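Local coordinates for L-talarate/galactarate dehydratase (Salmonella typhimurium, PDB 2PP0), which catalyses the magnesium-dependent dehydration of L-talarate and galactarate to 5-keto-4-deoxy-D-glucarate and, in competition, the epimerisation of L-talarate to galactarate, at residues T281-H286 / F311-D316; Q288-N293 / A319-K324; I96-L101 / C392-R397. One frame throughout, in Å; residues are numbered along the deposited sequence.

Contact 1: residues T281-H286 / F311-D316; sequences TSFREH and FLKIMD
Two hydroxyls grip Glu285 OE2 at the start of the helix whose Phe283 and His286 rings lie against Lys313 and Ile314. Thr281 OG1 donates to Glu285 OE2 over 2.8 Å through the syn lone pair, whereas Ser282 OG donates to the same oxygen from the anti side, somewhat out of the carboxylate plane. Thr281 N reaches Glu285 OE1 from above that plane in a nearly straight bond, and Tyr258 OH is a further partner of OE1. Ser282 is the N-cap residue: its OG accepts from Glu285 N at 3.0 Å, so this hydroxyl links the first helical turn to the carboxylate. The turn fixed in this way presents Phe283, whose CG stands anti to the backbone N (chi1 164°), to helix 308-320. Lys313 folds over one face of the ring, its chain bent at the third torsion, with CE riding above the rim and NZ 4.5 Å from the Phe283 centroid, a cation-pi contact 19° off the normal. The ring also reaches backbone, Phe283 CE1 lying 3.5 Å from Lys313 O. Ile314 CG1 approaches Phe283 CD1 obliquely at 3.7 Å. The branches of Ile314 then divide the work: CG2 sits over a face of the His286 imidazole, while CD1 comes within 3.6 Å of His286 ND1. That nitrogen makes a weak bond to Ser282 O, which also receives His286 N. Val305 touches both His286 and Ile314; the side chains of His286 and Asp301 are about 6 Å apart, and Asp301 is thought to raise the basicity of the active-site histidine. The chemistry thus grades from a buried apolar join of two barrel helices, near the catalytic machinery, to an exposed margin where a phenyl face probably stabilises the ammonium group of Lys313.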
ATOM      1  N   THR B 281      -6.905   6.605  17.325  1.00 27.53           N
ATOM      2  CA  THR B 281      -7.280   7.539  16.270  1.00 26.13           C
ATOM      3  C   THR B 281      -6.182   7.991  15.322  1.00 26.47           C
ATOM      4  O   THR B 281      -6.151   9.153  14.916  1.00 26.44           O
ATOM      5  CB  THR B 281      -7.934   8.802  16.880  1.00 28.21           C
ATOM      6  OG1 THR B 281      -6.961   9.531  17.643  1.00 29.74           O
ATOM      7  CG2 THR B 281      -9.073   8.408  17.796  1.00 27.27           C
ATOM      8  N   SER B 282      -5.284   7.082  14.957  1.00 27.02           N
ATOM      9  CA  SER B 282      -4.224   7.419  14.010  1.00 26.83           C
ATOM     10  C   SER B 282      -3.315   6.230  13.798  1.00 26.81           C
ATOM     11  O   SER B 282      -3.293   5.305  14.604  1.00 26.38           O
ATOM     12  CB  SER B 282      -3.373   8.585  14.519  1.00 28.13           C
ATOM     13  OG  SER B 282      -2.485   8.153  15.541  1.00 25.57           O
ATOM     14  N   PHE B 283      -2.567   6.262  12.703  1.00 28.08           N
ATOM     15  CA  PHE B 283      -1.616   5.205  12.414  1.00 28.26           C
ATOM     16  C   PHE B 283      -0.590   5.195  13.547  1.00 29.78           C
ATOM     17  O   PHE B 283      -0.292   4.153  14.122  1.00 30.45           O
ATOM     18  CB  PHE B 283      -0.896   5.489  11.100  1.00 29.95           C
ATOM     19  CG  PHE B 283       0.345   4.668  10.908  1.00 31.75           C
ATOM     20  CD1 PHE B 283       0.271   3.379  10.403  1.00 32.06           C
ATOM     21  CD2 PHE B 283       1.590   5.174  11.283  1.00 31.99           C
ATOM     22  CE1 PHE B 283       1.418   2.593  10.269  1.00 33.93           C
ATOM     23  CE2 PHE B 283       2.744   4.402  11.155  1.00 34.03           C
ATOM     24  CZ  PHE B 283       2.659   3.106  10.648  1.00 34.43           C
ATOM     25  N   ARG B 284      -0.056   6.369  13.869  1.00 31.02           N
ATOM     26  CA  ARG B 284       0.952   6.474  14.914  1.00 33.56           C
ATOM     27  C   ARG B 284       0.564   5.831  16.240  1.00 32.56           C
ATOM     28  O   ARG B 284       1.400   5.214  16.892  1.00 32.05           O
ATOM     29  CB  ARG B 284       1.347   7.937  15.132  1.00 38.29           C
ATOM     30  CG  ARG B 284       2.163   8.510  13.974  1.00 44.01           C
ATOM     31  CD  ARG B 284       3.023   9.697  14.402  1.00 48.82           C
ATOM     32  NE  ARG B 284       3.849  10.189  13.302  1.00 52.60           N
ATOM     33  CZ  ARG B 284       3.386  10.885  12.266  1.00 54.89           C
ATOM     34  NH1 ARG B 284       2.095  11.184  12.182  1.00 55.39           N
ATOM     35  NH2 ARG B 284       4.216  11.277  11.306  1.00 56.48           N
ATOM     36  N   GLU B 285      -0.693   5.972  16.645  1.00 31.48           N
ATOM     37  CA  GLU B 285      -1.142   5.370  17.895  1.00 30.78           C
ATOM     38  C   GLU B 285      -1.119   3.854  17.780  1.00 29.85           C
ATOM     39  O   GLU B 285      -0.652   3.152  18.682  1.00 28.18           O
ATOM     40  CB  GLU B 285      -2.549   5.859  18.238  1.00 32.21           C
ATOM     41  CG  GLU B 285      -2.594   7.346  18.558  1.00 34.65           C
ATOM     42  CD  GLU B 285      -3.997   7.914  18.505  1.00 36.68           C
ATOM     43  OE1 GLU B 285      -4.838   7.518  19.337  1.00 34.49           O
ATOM     44  OE2 GLU B 285      -4.253   8.757  17.617  1.00 37.57           O
ATOM     45  N   HIS B 286      -1.628   3.341  16.664  1.00 29.17           N
ATOM     46  CA  HIS B 286      -1.636   1.901  16.446  1.00 26.77           C
ATOM     47  C   HIS B 286      -0.215   1.365  16.379  1.00 25.93           C
ATOM     48  O   HIS B 286       0.064   0.267  16.851  1.00 26.16           O
ATOM     49  CB  HIS B 286      -2.373   1.550  15.150  1.00 25.91           C
ATOM     50  CG  HIS B 286      -3.832   1.283  15.343  1.00 22.64           C
ATOM     51  ND1 HIS B 286      -4.805   2.221  15.077  1.00 25.61           N
ATOM     52  CD2 HIS B 286      -4.481   0.188  15.803  1.00 22.91           C
ATOM     53  CE1 HIS B 286      -5.991   1.716  15.365  1.00 23.15           C
ATOM     54  NE2 HIS B 286      -5.822   0.484  15.809  1.00 25.92           N
ATOM     55  N   PHE B 311      -5.584   3.379   7.372  1.00 25.49           N
ATOM     56  CA  PHE B 311      -5.973   2.028   7.771  1.00 27.11           C
ATOM     57  C   PHE B 311      -5.103   1.018   7.011  1.00 27.93           C
ATOM     58  O   PHE B 311      -4.714  -0.024   7.554  1.00 28.85           O
ATOM     59  CB  PHE B 311      -7.462   1.793   7.464  1.00 26.62           C
ATOM     60  CG  PHE B 311      -7.997   0.475   7.966  1.00 27.20           C
ATOM     61  CD1 PHE B 311      -8.879   0.429   9.042  1.00 25.20           C
ATOM     62  CD2 PHE B 311      -7.630  -0.726   7.353  1.00 26.13           C
ATOM     63  CE1 PHE B 311      -9.390  -0.790   9.499  1.00 26.75           C
ATOM     64  CE2 PHE B 311      -8.133  -1.948   7.802  1.00 25.33           C
ATOM     65  CZ  PHE B 311      -9.014  -1.984   8.876  1.00 27.89           C
ATOM     66  N   LEU B 312      -4.791   1.328   5.754  1.00 28.02           N
ATOM     67  CA  LEU B 312      -3.959   0.436   4.947  1.00 28.75           C
ATOM     68  C   LEU B 312      -2.550   0.320   5.533  1.00 29.54           C
ATOM     69  O   LEU B 312      -1.993  -0.774   5.597  1.00 29.74           O
ATOM     70  CB  LEU B 312      -3.884   0.927   3.495  1.00 27.58           C
ATOM     71  CG  LEU B 312      -5.189   0.874   2.688  1.00 26.82           C
ATOM     72  CD1 LEU B 312      -4.980   1.474   1.311  1.00 26.14           C
ATOM     73  CD2 LEU B 312      -5.663  -0.561   2.570  1.00 28.13           C
ATOM     74  N   LYS B 313      -1.973   1.440   5.960  1.00 29.93           N
ATOM     75  CA  LYS B 313      -0.630   1.398   6.536  1.00 31.20           C
ATOM     76  C   LYS B 313      -0.653   0.619   7.843  1.00 29.73           C
ATOM     77  O   LYS B 313       0.311  -0.060   8.192  1.00 29.37           O
ATOM     78  CB  LYS B 313      -0.096   2.807   6.787  1.00 33.73           C
ATOM     79  CG  LYS B 313       0.141   3.613   5.520  1.00 39.04           C
ATOM     80  CD  LYS B 313       1.080   4.791   5.792  1.00 43.62           C
ATOM     81  CE  LYS B 313       0.579   5.686   6.923  1.00 45.70           C
ATOM     82  NZ  LYS B 313       1.583   6.739   7.294  1.00 47.98           N
ATOM     83  N   ILE B 314      -1.760   0.723   8.568  1.00 27.93           N
ATOM     84  CA  ILE B 314      -1.899   0.006   9.827  1.00 28.96           C
ATOM     85  C   ILE B 314      -1.934  -1.494   9.536  1.00 28.94           C
ATOM     86  O   ILE B 314      -1.251  -2.283  10.192  1.00 28.55           O
ATOM     87  CB  ILE B 314      -3.187   0.438  10.568  1.00 27.92           C
ATOM     88  CG1 ILE B 314      -3.042   1.890  11.032  1.00 28.53           C
ATOM     89  CG2 ILE B 314      -3.448  -0.486  11.762  1.00 28.73           C
ATOM     90  CD1 ILE B 314      -4.334   2.511  11.514  1.00 28.02           C
ATOM     91  N   MET B 315      -2.723  -1.880   8.536  1.00 29.58           N
ATOM     92  CA  MET B 315      -2.836  -3.281   8.134  1.00 28.98           C
ATOM     93  C   MET B 315      -1.493  -3.867   7.749  1.00 27.47           C
ATOM     94  O   MET B 315      -1.163  -4.988   8.133  1.00 28.84           O
ATOM     95  CB  MET B 315      -3.758  -3.437   6.925  1.00 28.56           C
ATOM     96  CG  MET B 315      -5.205  -3.697   7.239  1.00 30.51           C
ATOM     97  SD  MET B 315      -6.051  -4.119   5.687  1.00 22.43           S
ATOM     98  CE  MET B 315      -5.856  -2.747   4.887  1.00 23.38           C
ATOM     99  N   ASP B 316      -0.737  -3.121   6.954  1.00 27.02           N
ATOM    100  CA  ASP B 316       0.573  -3.582   6.515  1.00 28.70           C
ATOM    101  C   ASP B 316       1.511  -3.777   7.698  1.00 29.35           C
ATOM    102  O   ASP B 316       2.304  -4.722   7.727  1.00 30.08           O
ATOM    103  CB  ASP B 316       1.183  -2.589   5.519  1.00 30.06           C
ATOM    104  CG  ASP B 316       0.354  -2.462   4.245  1.00 32.65           C
ATOM    105  OD1 ASP B 316      -0.450  -3.378   3.973  1.00 33.09           O
ATOM    106  OD2 ASP B 316       0.509  -1.459   3.516  1.00 34.82           O
TER

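Contact 2: residues Q288-N293 / A319-K324; sequences QLILGN and AKHGRK
Ile290 lays its CG2 methyl on one face of the His321 imidazole, a CH-pi contact 3.6 Å from the ring centroid and 16° off the normal. With chi1 at -69°, Ile290 CG2 stands anti to the backbone N and is turned onto the ring. Leu291 adds CD2, which meets His321 NE2 obliquely at 3.8 Å. Arg323, bent at its second torsion, brings NH2 to 3.5 Å from Asn293 CB. A water bridges the backbone oxygen of Ile290 and the side chain of Arg323, donating to Ile290 O at 2.7 Å and accepting from Arg323 NE at 2.7 Å, near the guanidinium plane. One shell out, His321 ND1 is bonded to Leu317 O in the preceding helical turn, which helps set the rotation of the ring. Both helices finish in Schellman motifs: Asn293 N returns to Ile290 O, and Gly322, with positive phi, lets Arg323 N return to Ala318 O. Two helix ends are therefore joined by an imidazole and a hydrated guanidinium at the surface. Beneath them Val298 touches Ile290 and Arg323, and Lys324 opens the next parallel barrel strand, pairing with strand 297-298, which follows helix 283-291 as 324-325 follows helix 308-320.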
ATOM      1  N   GLN B 288       2.464   2.427  17.963  1.00 30.95           N
ATOM      2  CA  GLN B 288       3.036   2.278  19.294  1.00 31.43           C
ATOM      3  C   GLN B 288       2.543   0.990  19.948  1.00 31.18           C
ATOM      4  O   GLN B 288       3.309   0.307  20.628  1.00 30.05           O
ATOM      5  CB  GLN B 288       2.687   3.485  20.172  1.00 33.55           C
ATOM      6  CG  GLN B 288       3.424   4.758  19.775  1.00 38.53           C
ATOM      7  CD  GLN B 288       4.940   4.583  19.779  1.00 43.09           C
ATOM      8  OE1 GLN B 288       5.552   4.370  20.830  1.00 45.89           O
ATOM      9  NE2 GLN B 288       5.552   4.666  18.598  1.00 42.75           N
ATOM     10  N   LEU B 289       1.272   0.644  19.746  1.00 29.94           N
ATOM     11  CA  LEU B 289       0.764  -0.583  20.345  1.00 29.56           C
ATOM     12  C   LEU B 289       1.367  -1.814  19.676  1.00 30.26           C
ATOM     13  O   LEU B 289       1.720  -2.787  20.349  1.00 29.79           O
ATOM     14  CB  LEU B 289      -0.767  -0.644  20.277  1.00 29.76           C
ATOM     15  CG  LEU B 289      -1.473  -0.199  21.571  1.00 29.93           C
ATOM     16  CD1 LEU B 289      -1.456   1.317  21.689  1.00 28.27           C
ATOM     17  CD2 LEU B 289      -2.894  -0.724  21.572  1.00 31.36           C
ATOM     18  N   ILE B 290       1.491  -1.770  18.351  1.00 28.60           N
ATOM     19  CA  ILE B 290       2.061  -2.897  17.617  1.00 29.71           C
ATOM     20  C   ILE B 290       3.548  -3.092  17.940  1.00 29.69           C
ATOM     21  O   ILE B 290       3.991  -4.217  18.168  1.00 31.72           O
ATOM     22  CB  ILE B 290       1.854  -2.721  16.089  1.00 29.41           C
ATOM     23  CG1 ILE B 290       0.360  -2.856  15.758  1.00 28.58           C
ATOM     24  CG2 ILE B 290       2.656  -3.772  15.328  1.00 29.42           C
ATOM     25  CD1 ILE B 290      -0.020  -2.447  14.335  1.00 31.00           C
ATOM     26  N   LEU B 291       4.318  -2.010  17.979  1.00 31.33           N
ATOM     27  CA  LEU B 291       5.737  -2.127  18.307  1.00 31.82           C
ATOM     28  C   LEU B 291       5.917  -2.607  19.749  1.00 33.20           C
ATOM     29  O   LEU B 291       6.958  -3.164  20.101  1.00 33.23           O
ATOM     30  CB  LEU B 291       6.449  -0.787  18.115  1.00 32.25           C
ATOM     31  CG  LEU B 291       6.537  -0.273  16.679  1.00 34.32           C
ATOM     32  CD1 LEU B 291       7.282   1.052  16.655  1.00 34.64           C
ATOM     33  CD2 LEU B 291       7.249  -1.308  15.803  1.00 36.08           C
ATOM     34  N   GLY B 292       4.895  -2.397  20.574  1.00 31.91           N
ATOM     35  CA  GLY B 292       4.956  -2.822  21.961  1.00 30.98           C
ATOM     36  C   GLY B 292       4.385  -4.210  22.185  1.00 31.29           C
ATOM     37  O   GLY B 292       4.274  -4.664  23.327  1.00 30.65           O
ATOM     38  N   ASN B 293       4.013  -4.889  21.102  1.00 30.36           N
ATOM     39  CA  ASN B 293       3.462  -6.242  21.196  1.00 29.85           C
ATOM     40  C   ASN B 293       2.249  -6.319  22.125  1.00 28.79           C
ATOM     41  O   ASN B 293       2.079  -7.275  22.887  1.00 28.27           O
ATOM     42  CB  ASN B 293       4.560  -7.200  21.667  1.00 31.12           C
ATOM     43  CG  ASN B 293       5.708  -7.291  20.677  1.00 33.86           C
ATOM     44  OD1 ASN B 293       6.876  -7.340  21.061  1.00 36.30           O
ATOM     45  ND2 ASN B 293       5.378  -7.320  19.396  1.00 31.24           N
ATOM     46  N   ALA B 319       0.357  -6.905   9.741  1.00 29.89           N
ATOM     47  CA  ALA B 319       0.698  -8.115   8.998  1.00 32.64           C
ATOM     48  C   ALA B 319       2.189  -8.410   9.120  1.00 32.53           C
ATOM     49  O   ALA B 319       2.594  -9.562   9.264  1.00 32.13           O
ATOM     50  CB  ALA B 319       0.309  -7.955   7.522  1.00 29.78           C
ATOM     51  N   LYS B 320       3.001  -7.360   9.058  1.00 35.09           N
ATOM     52  CA  LYS B 320       4.447  -7.504   9.171  1.00 36.82           C
ATOM     53  C   LYS B 320       4.805  -8.105  10.536  1.00 37.38           C
ATOM     54  O   LYS B 320       5.796  -8.830  10.668  1.00 36.55           O
ATOM     55  CB  LYS B 320       5.125  -6.141   8.998  1.00 39.85           C
ATOM     56  CG  LYS B 320       6.647  -6.209   8.924  1.00 44.42           C
ATOM     57  CD  LYS B 320       7.284  -4.835   8.721  1.00 48.95           C
ATOM     58  CE  LYS B 320       7.061  -3.920   9.925  1.00 52.85           C
ATOM     59  NZ  LYS B 320       7.767  -2.608   9.784  1.00 53.96           N
ATOM     60  N   HIS B 321       3.987  -7.807  11.547  1.00 34.19           N
ATOM     61  CA  HIS B 321       4.214  -8.318  12.893  1.00 33.19           C
ATOM     62  C   HIS B 321       3.470  -9.621  13.168  1.00 33.00           C
ATOM     63  O   HIS B 321       3.377 -10.059  14.314  1.00 32.49           O
ATOM     64  CB  HIS B 321       3.829  -7.266  13.940  1.00 33.36           C
ATOM     65  CG  HIS B 321       4.877  -6.217  14.149  1.00 34.11           C
ATOM     66  ND1 HIS B 321       5.166  -5.254  13.206  1.00 35.17           N
ATOM     67  CD2 HIS B 321       5.741  -6.014  15.172  1.00 33.21           C
ATOM     68  CE1 HIS B 321       6.164  -4.503  13.639  1.00 33.47           C
ATOM     69  NE2 HIS B 321       6.531  -4.944  14.828  1.00 33.71           N
ATOM     70  N   GLY B 322       2.932 -10.229  12.113  1.00 31.79           N
ATOM     71  CA  GLY B 322       2.234 -11.497  12.252  1.00 30.33           C
ATOM     72  C   GLY B 322       0.947 -11.506  13.051  1.00 31.42           C
ATOM     73  O   GLY B 322       0.534 -12.559  13.542  1.00 32.12           O
ATOM     74  N   ARG B 323       0.294 -10.352  13.168  1.00 30.34           N
ATOM     75  CA  ARG B 323      -0.951 -10.252  13.922  1.00 30.12           C
ATOM     76  C   ARG B 323      -2.180 -10.453  13.035  1.00 31.68           C
ATOM     77  O   ARG B 323      -2.121 -10.252  11.822  1.00 34.19           O
ATOM     78  CB  ARG B 323      -1.054  -8.871  14.580  1.00 28.54           C
ATOM     79  CG  ARG B 323       0.184  -8.431  15.329  1.00 27.50           C
ATOM     80  CD  ARG B 323       0.573  -9.427  16.413  1.00 31.67           C
ATOM     81  NE  ARG B 323       1.664  -8.912  17.244  1.00 31.90           N
ATOM     82  CZ  ARG B 323       2.213  -9.581  18.251  1.00 34.82           C
ATOM     83  NH1 ARG B 323       1.780 -10.798  18.555  1.00 34.42           N
ATOM     84  NH2 ARG B 323       3.188  -9.028  18.962  1.00 34.12           N
ATOM     85  N   LYS B 324      -3.293 -10.841  13.649  1.00 32.30           N
ATOM     86  CA  LYS B 324      -4.547 -11.028  12.926  1.00 30.67           C
ATOM     87  C   LYS B 324      -5.267  -9.683  12.913  1.00 31.46           C
ATOM     88  O   LYS B 324      -4.945  -8.788  13.705  1.00 29.91           O
ATOM     89  CB  LYS B 324      -5.435 -12.058  13.629  1.00 32.02           C
ATOM     90  CG  LYS B 324      -4.887 -13.482  13.669  1.00 34.33           C
ATOM     91  CD  LYS B 324      -4.872 -14.121  12.287  1.00 35.66           C
ATOM     92  CE  LYS B 324      -4.565 -15.616  12.375  1.00 34.10           C
ATOM     93  NZ  LYS B 324      -5.552 -16.343  13.236  1.00 35.16           N
TER
HETATM   94  O   HOH W   1       2.633  -6.485  17.773  1.00 36.98           O

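Contact 3: residues I96-L101 / C392-R397; sequences IADNLL and CEFGKR
With its CG anti to the carbonyl carbon (chi1 -53°), Phe394 swings its ring from strand 388-395 against the turn at Ala97 and Asp98, and Leu101, set the same way (chi1 -56°), reaches past it to Gly395. The ring offers one face to the turn. Ala97 CB sits above its rim, 3.6 Å from Phe394 CE2, and makes a CH-pi contact whose direction lies 27° off the ring normal. The backbone N of Asp98 lies over the same face, also toward the rim. Asp98 crosses the ring at a slant, its CB 4.1 Å from Phe394 CD1 and its OD1 4.0 Å from Phe394 CE1, with the carboxylate tilted against the ring. Farther along, Leu101 CD1 rests 3.7 Å from Gly395 N. Gly395 has positive phi, and Leu101 CD1 and CD2 lie close over its backbone. No hydrogen bond crosses; the CH-pi contact and apolar packing carry the join. The turn keeps its shape by its own bonds: Ile96 O accepts from Asn99 ND2 at 2.7 Å and from Asn99 N at 3.0 Å, the backbone bond making the first turn of the 3-10 segment 98-100 and the side-chain amide doubling it. On the strand side Arg397 NH2 forms a salt bridge with Glu393 OE1, which also accepts from Trp30 NE1. The join ties a chain end to the N-terminal capping domain of this enolase-superfamily protein. Strand 388-395 forms an outer edge of the four-stranded antiparallel sheet in this chain, pairing with 28-40, whose Leu33 and Val31 touch Ala97 and Leu100. Behind the turn, Leu100 packs on helices 108-118 and 127-146, so 96-101 is packed between the edge strand and the helices.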
ATOM      1  N   ILE B  96     -12.543  22.717   5.758  1.00 29.35           N
ATOM      2  CA  ILE B  96     -11.426  22.352   4.881  1.00 29.84           C
ATOM      3  C   ILE B  96     -11.831  21.776   3.513  1.00 29.28           C
ATOM      4  O   ILE B  96     -11.009  21.726   2.601  1.00 29.09           O
ATOM      5  CB  ILE B  96     -10.499  21.295   5.545  1.00 29.31           C
ATOM      6  CG1 ILE B  96     -11.288  20.010   5.814  1.00 30.70           C
ATOM      7  CG2 ILE B  96      -9.907  21.845   6.846  1.00 28.81           C
ATOM      8  CD1 ILE B  96     -10.435  18.861   6.352  1.00 31.48           C
ATOM      9  N   ALA B  97     -13.082  21.341   3.382  1.00 29.07           N
ATOM     10  CA  ALA B  97     -13.576  20.727   2.140  1.00 32.10           C
ATOM     11  C   ALA B  97     -13.306  21.488   0.840  1.00 33.76           C
ATOM     12  O   ALA B  97     -13.032  20.875  -0.204  1.00 32.85           O
ATOM     13  CB  ALA B  97     -15.064  20.442   2.268  1.00 31.44           C
ATOM     14  N   ASP B  98     -13.389  22.812   0.896  1.00 34.12           N
ATOM     15  CA  ASP B  98     -13.154  23.651  -0.276  1.00 35.56           C
ATOM     16  C   ASP B  98     -11.813  23.369  -0.954  1.00 34.13           C
ATOM     17  O   ASP B  98     -11.664  23.563  -2.160  1.00 31.26           O
ATOM     18  CB  ASP B  98     -13.240  25.124   0.124  1.00 41.00           C
ATOM     19  CG  ASP B  98     -12.703  25.373   1.520  1.00 47.57           C
ATOM     20  OD1 ASP B  98     -13.384  24.986   2.510  1.00 48.21           O
ATOM     21  OD2 ASP B  98     -11.595  25.944   1.628  1.00 50.48           O
ATOM     22  N   ASN B  99     -10.840  22.904  -0.176  1.00 32.21           N
ATOM     23  CA  ASN B  99      -9.509  22.584  -0.699  1.00 32.01           C
ATOM     24  C   ASN B  99      -9.517  21.475  -1.755  1.00 29.93           C
ATOM     25  O   ASN B  99      -8.557  21.316  -2.500  1.00 29.30           O
ATOM     26  CB  ASN B  99      -8.594  22.163   0.447  1.00 31.55           C
ATOM     27  CG  ASN B  99      -8.231  23.321   1.341  1.00 32.02           C
ATOM     28  OD1 ASN B  99      -7.409  24.155   0.978  1.00 31.87           O
ATOM     29  ND2 ASN B  99      -8.856  23.390   2.508  1.00 30.88           N
ATOM     30  N   LEU B 100     -10.601  20.712  -1.801  1.00 29.45           N
ATOM     31  CA  LEU B 100     -10.741  19.610  -2.746  1.00 29.09           C
ATOM     32  C   LEU B 100     -11.003  20.070  -4.179  1.00 30.98           C
ATOM     33  O   LEU B 100     -10.668  19.366  -5.129  1.00 30.24           O
ATOM     34  CB  LEU B 100     -11.884  18.690  -2.300  1.00 27.76           C
ATOM     35  CG  LEU B 100     -11.690  17.876  -1.017  1.00 29.00           C
ATOM     36  CD1 LEU B 100     -13.027  17.319  -0.554  1.00 28.02           C
ATOM     37  CD2 LEU B 100     -10.689  16.751  -1.264  1.00 26.48           C
ATOM     38  N   LEU B 101     -11.601  21.246  -4.340  1.00 31.91           N
ATOM     39  CA  LEU B 101     -11.917  21.736  -5.680  1.00 33.47           C
ATOM     40  C   LEU B 101     -10.677  21.936  -6.546  1.00 31.89           C
ATOM     41  O   LEU B 101      -9.703  22.560  -6.123  1.00 32.82           O
ATOM     42  CB  LEU B 101     -12.729  23.039  -5.600  1.00 32.54           C
ATOM     43  CG  LEU B 101     -14.030  22.970  -4.787  1.00 32.52           C
ATOM     44  CD1 LEU B 101     -14.790  24.296  -4.910  1.00 34.18           C
ATOM     45  CD2 LEU B 101     -14.894  21.829  -5.282  1.00 31.30           C
ATOM     46  N   CYS B 392     -23.822  21.046   3.717  1.00 34.56           N
ATOM     47  CA  CYS B 392     -23.203  22.167   3.018  1.00 34.00           C
ATOM     48  C   CYS B 392     -22.602  21.662   1.713  1.00 34.10           C
ATOM     49  O   CYS B 392     -22.287  20.482   1.586  1.00 33.71           O
ATOM     50  CB  CYS B 392     -22.118  22.827   3.880  1.00 34.56           C
ATOM     51  SG  CYS B 392     -20.764  21.751   4.405  1.00 35.76           S
ATOM     52  N   GLU B 393     -22.453  22.554   0.740  1.00 33.76           N
ATOM     53  CA  GLU B 393     -21.905  22.169  -0.552  1.00 34.20           C
ATOM     54  C   GLU B 393     -20.852  23.141  -1.052  1.00 34.39           C
ATOM     55  O   GLU B 393     -20.848  24.321  -0.690  1.00 34.05           O
ATOM     56  CB  GLU B 393     -23.037  22.044  -1.576  1.00 35.51           C
ATOM     57  CG  GLU B 393     -23.982  20.896  -1.276  1.00 36.30           C
ATOM     58  CD  GLU B 393     -25.150  20.832  -2.234  1.00 38.22           C
ATOM     59  OE1 GLU B 393     -24.973  21.214  -3.409  1.00 39.88           O
ATOM     60  OE2 GLU B 393     -26.238  20.384  -1.818  1.00 38.45           O
ATOM     61  N   PHE B 394     -19.956  22.629  -1.890  1.00 32.83           N
ATOM     62  CA  PHE B 394     -18.871  23.413  -2.453  1.00 33.82           C
ATOM     63  C   PHE B 394     -18.782  23.102  -3.944  1.00 35.92           C
ATOM     64  O   PHE B 394     -19.018  21.970  -4.360  1.00 35.79           O
ATOM     65  CB  PHE B 394     -17.554  23.033  -1.768  1.00 35.10           C
ATOM     66  CG  PHE B 394     -17.610  23.113  -0.265  1.00 35.34           C
ATOM     67  CD1 PHE B 394     -17.212  24.269   0.400  1.00 37.00           C
ATOM     68  CD2 PHE B 394     -18.104  22.047   0.481  1.00 34.51           C
ATOM     69  CE1 PHE B 394     -17.308  24.363   1.791  1.00 36.73           C
ATOM     70  CE2 PHE B 394     -18.204  22.129   1.868  1.00 36.77           C
ATOM     71  CZ  PHE B 394     -17.805  23.291   2.524  1.00 36.64           C
ATOM     72  N   GLY B 395     -18.444  24.107  -4.741  1.00 37.13           N
ATOM     73  CA  GLY B 395     -18.325  23.899  -6.170  1.00 40.41           C
ATOM     74  C   GLY B 395     -19.659  23.856  -6.883  1.00 43.16           C
ATOM     75  O   GLY B 395     -20.640  24.449  -6.431  1.00 42.14           O
ATOM     76  N   LYS B 396     -19.700  23.136  -8.000  1.00 45.00           N
ATOM     77  CA  LYS B 396     -20.915  23.033  -8.798  1.00 46.85           C
ATOM     78  C   LYS B 396     -21.028  21.644  -9.408  1.00 46.63           C
ATOM     79  O   LYS B 396     -20.093  21.166 -10.051  1.00 44.78           O
ATOM     80  CB  LYS B 396     -20.883  24.086  -9.908  1.00 49.74           C
ATOM     81  CG  LYS B 396     -22.135  24.144 -10.771  1.00 54.58           C
ATOM     82  CD  LYS B 396     -21.998  25.195 -11.866  1.00 57.18           C
ATOM     83  CE  LYS B 396     -23.315  25.412 -12.599  1.00 60.23           C
ATOM     84  NZ  LYS B 396     -23.845  24.149 -13.186  1.00 62.82           N
ATOM     85  N   ARG B 397     -22.168  20.993  -9.199  1.00 47.74           N
ATOM     86  CA  ARG B 397     -22.381  19.661  -9.749  1.00 50.39           C
ATOM     87  C   ARG B 397     -22.065  19.685 -11.240  1.00 50.74           C
ATOM     88  O   ARG B 397     -22.483  20.598 -11.951  1.00 49.45           O
ATOM     89  CB  ARG B 397     -23.832  19.216  -9.560  1.00 53.52           C
ATOM     90  CG  ARG B 397     -24.297  19.089  -8.121  1.00 58.04           C
ATOM     91  CD  ARG B 397     -25.694  18.484  -8.079  1.00 62.13           C
ATOM     92  NE  ARG B 397     -26.262  18.455  -6.734  1.00 66.60           N
ATOM     93  CZ  ARG B 397     -26.544  19.539  -6.014  1.00 69.44           C
ATOM     94  NH1 ARG B 397     -26.308  20.749  -6.507  1.00 69.76           N
ATOM     95  NH2 ARG B 397     -27.072  19.415  -4.802  1.00 71.18           N
TER

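Contacts 1 and 2 are successive steps along one helix pair, 283-291 against 308-320, with centres about 11 Å apart: 281-286 meets 311-316 near the helix starts and middle, and 288-293 meets 319-324 at the ends. Their segments alternate in the chain, as expected for neighbouring parallel helices of the barrel. Contact 3 lies apart, its centre about 28 Å from that of contact 1 and 38 Å from that of contact 2. Segments 96-101 and 392-397 bracket the barrel portion, so the chain leaves the N-terminal domain, builds the barrel and returns to that domain's sheet. The first two contacts thus join barrel helices; the third fastens the C-terminal edge strand to a turn of the N-terminal domain.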